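Local coordinates for protein carboxylesterase (Est-2) (Archaeoglobus fulgidus, PDB 5FRD) that probably hydrolyses carboxylic esters as a thermophilic alpha/beta-hydrolase esterase, and carries a coenzyme A molecule bound near its active site, at residues L118-E123 and L171-D176. Sequence-based numbering, arbitrary orientation. Where two conformers were deposited one is given.
Sequences LRVLPE and LCDRFD. With COA (coenzyme A), chain C.
L118 and R119 run past C172 and D173, late in helix 162-173, the CA atoms of R119 and D173 lying 4.2 Å apart, and a weak bond from L118 N to F175 O joins the two backbones. One carboxylate oxygen of D173 carries most of the polar contact. Its OD1 takes an almost straight bond (173°) from V120 N at 2.9 Å and, from the opposite face of the carboxylate, a salt bridge from R119 NE, also 2.9 Å from OD1. Bends at chi2 and chi3 bring R119 NE to OD1 in the guanidinium plane, which is turned 68° from the carboxylate. A water ties R119 NH2, V120 O and D173 OD1 together. Deeper in, L118 CB packs on C172 CB at 3.9 Å, and L118 CD1 lies beside F175 CD2. The pantetheine arm of coenzyme A passes along 118-121: L121 N donates to O5P at 2.9 Å, and the thiol S1P ends beside C172. A leucine in place of R119 would probably leave D173 without its charged mate and remove a positive group from beside the pyrophosphate. Gripped by two N-H donors, D173 is likely to hold the 118-121 loop of the coenzyme A pocket in place.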
# COMPACT_ATOMS: atom_id res chain seq x y z
N LEU A 118 8.51 -9.18 -4.45
CA LEU A 118 8.19 -8.07 -5.37
C LEU A 118 9.34 -7.73 -6.29
O LEU A 118 9.71 -6.56 -6.48
CB LEU A 118 7.71 -6.86 -4.56
CG LEU A 118 6.37 -7.02 -3.84
CD1 LEU A 118 6.11 -5.80 -2.96
CD2 LEU A 118 5.21 -7.20 -4.82
N ARG A 119 9.87 -8.76 -6.95
CA ARG A 119 10.85 -8.51 -7.99
C ARG A 119 10.30 -7.53 -9.04
O ARG A 119 9.12 -7.60 -9.41
CB ARG A 119 11.24 -9.82 -8.67
CG ARG A 119 12.10 -10.74 -7.81
CD ARG A 119 13.54 -10.24 -7.61
NE ARG A 119 14.13 -9.72 -8.82
CZ ARG A 119 14.50 -10.45 -9.88
NH1 ARG A 119 14.40 -11.77 -9.86
NH2 ARG A 119 14.96 -9.83 -10.97
N VAL A 120 11.17 -6.66 -9.51
CA VAL A 120 10.82 -5.66 -10.50
C VAL A 120 11.49 -5.97 -11.85
O VAL A 120 12.69 -6.25 -11.91
CB VAL A 120 11.23 -4.26 -10.01
CG1 VAL A 120 10.85 -3.20 -11.03
CG2 VAL A 120 10.62 -3.97 -8.64
N LEU A 121 10.70 -5.87 -12.91
CA LEU A 121 11.22 -6.07 -14.27
C LEU A 121 12.46 -5.24 -14.47
O LEU A 121 12.42 -4.03 -14.27
CB LEU A 121 10.22 -5.60 -15.30
CG LEU A 121 9.04 -6.48 -15.67
CD1 LEU A 121 8.07 -5.68 -16.52
CD2 LEU A 121 9.53 -7.74 -16.39
N PRO A 122 13.61 -5.87 -14.84
CA PRO A 122 14.81 -5.08 -15.10
C PRO A 122 14.64 -3.94 -16.12
O PRO A 122 15.19 -2.86 -15.94
CB PRO A 122 15.80 -6.13 -15.60
CG PRO A 122 15.42 -7.33 -14.81
CD PRO A 122 13.91 -7.31 -14.81
N GLU A 123 13.79 -4.12 -17.10
CA GLU A 123 13.47 -3.04 -18.07
C GLU A 123 12.86 -1.79 -17.40
O GLU A 123 12.98 -0.67 -17.90
CB GLU A 123 12.54 -3.61 -19.13
CG GLU A 123 12.31 -2.70 -20.33
CD GLU A 123 11.61 -3.39 -21.50
OE1 GLU A 123 11.17 -4.55 -21.34
OE2 GLU A 123 11.49 -2.77 -22.59
N LEU A 171 13.89 -1.32 -3.19
CA LEU A 171 13.51 -1.99 -1.94
C LEU A 171 12.52 -3.10 -2.23
O LEU A 171 12.63 -4.19 -1.64
CB LEU A 171 12.89 -1.02 -0.95
CG LEU A 171 13.76 0.12 -0.42
CD1 LEU A 171 13.01 0.93 0.64
CD2 LEU A 171 15.09 -0.34 0.13
N CYS A 172 11.56 -2.89 -3.11
CA CYS A 172 10.66 -3.96 -3.55
C CYS A 172 11.42 -5.15 -4.12
O CYS A 172 11.13 -6.34 -3.81
CB CYS A 172 9.69 -3.48 -4.62
SG CYS A 172 8.43 -2.32 -4.06
N ASP A 173 12.41 -4.84 -4.95
CA ASP A 173 13.15 -5.89 -5.65
C ASP A 173 13.89 -6.81 -4.69
O ASP A 173 14.14 -7.96 -5.04
CB ASP A 173 14.11 -5.25 -6.63
CG ASP A 173 14.60 -6.21 -7.67
OD1 ASP A 173 13.82 -6.90 -8.34
OD2 ASP A 173 15.81 -6.22 -7.88
N ARG A 174 14.23 -6.30 -3.51
CA ARG A 174 14.93 -7.08 -2.48
C ARG A 174 13.98 -7.71 -1.45
O ARG A 174 14.42 -8.45 -0.57
CB ARG A 174 15.98 -6.21 -1.78
CG ARG A 174 17.11 -5.79 -2.71
CD ARG A 174 18.32 -5.25 -1.95
NE ARG A 174 18.07 -3.97 -1.28
CZ ARG A 174 18.30 -2.75 -1.80
NH1 ARG A 174 18.79 -2.59 -3.03
NH2 ARG A 174 18.03 -1.67 -1.06
N PHE A 175 12.68 -7.44 -1.57
CA PHE A 175 11.72 -7.94 -0.62
C PHE A 175 11.30 -9.37 -0.98
O PHE A 175 10.85 -9.63 -2.09
CB PHE A 175 10.49 -7.01 -0.61
CG PHE A 175 9.37 -7.51 0.25
CD1 PHE A 175 9.43 -7.39 1.64
CD2 PHE A 175 8.26 -8.10 -0.33
CE1 PHE A 175 8.41 -7.86 2.41
CE2 PHE A 175 7.23 -8.57 0.46
CZ PHE A 175 7.30 -8.44 1.82
N ASP A 176 11.43 -10.28 -0.02
CA ASP A 176 11.15 -11.69 -0.27
C ASP A 176 10.80 -12.42 1.02
O ASP A 176 11.69 -12.73 1.84
CB ASP A 176 12.36 -12.36 -0.94
CG ASP A 176 12.13 -13.82 -1.27
OD1 ASP A 176 10.95 -14.24 -1.39
OD2 ASP A 176 13.12 -14.56 -1.38
N1A COA C . 3.64 -14.69 -5.21
C2A COA C . 3.61 -15.94 -5.69
N3A COA C . 4.58 -16.42 -6.47
C4A COA C . 5.65 -15.65 -6.80
C5A COA C . 5.76 -14.29 -6.32
C6A COA C . 4.68 -13.83 -5.47
N6A COA C . 4.70 -12.57 -4.99
N7A COA C . 6.89 -13.74 -6.81
C8A COA C . 7.48 -14.72 -7.52
N9A COA C . 6.73 -15.84 -7.51
C1B COA C . 7.06 -17.09 -8.24
C2B COA C . 6.88 -16.83 -9.70
O2B COA C . 5.52 -17.03 -10.07
C3B COA C . 7.88 -17.81 -10.31
O3B COA C . 7.28 -19.10 -10.38
P3B COA C . 7.43 -20.05 -11.68
O7A COA C . 8.92 -20.31 -11.69
O8A COA C . 6.89 -19.21 -12.82
O9A COA C . 6.55 -21.24 -11.34
C4B COA C . 9.01 -17.83 -9.30
O4B COA C . 8.43 -17.40 -8.05
C5B COA C . 10.19 -16.94 -9.65
O5B COA C . 9.72 -15.59 -9.82
P1A COA C . 10.64 -14.33 -9.42
O1A COA C . 11.28 -14.53 -8.11
O2A COA C . 9.73 -13.12 -9.57
O3A COA C . 11.86 -14.24 -10.47
P2A COA C . 11.83 -14.28 -12.08
O4A COA C . 13.28 -14.01 -12.40
O5A COA C . 11.08 -15.48 -12.56
O6A COA C . 10.92 -13.04 -12.58
CBP COA C . 10.24 -10.81 -12.99
CCP COA C . 11.31 -11.69 -12.36
CDP COA C . 10.59 -9.35 -12.70
CEP COA C . 10.24 -11.06 -14.51
CAP COA C . 8.86 -11.16 -12.37
OAP COA C . 8.93 -11.07 -10.92
C9P COA C . 7.75 -10.28 -12.89
O9P COA C . 7.38 -10.37 -14.04
N8P COA C . 7.19 -9.43 -12.00
C7P COA C . 6.00 -8.62 -12.29
C6P COA C . 6.31 -7.24 -12.85
C5P COA C . 6.90 -6.21 -11.91
O5P COA C . 7.90 -5.56 -12.24
N4P COA C . 6.27 -6.00 -10.75
C3P COA C . 6.67 -4.96 -9.82
C2P COA C . 6.40 -5.43 -8.41
S1P COA C . 6.76 -4.07 -7.27
O HOH W 1 15.25 -6.67 -11.03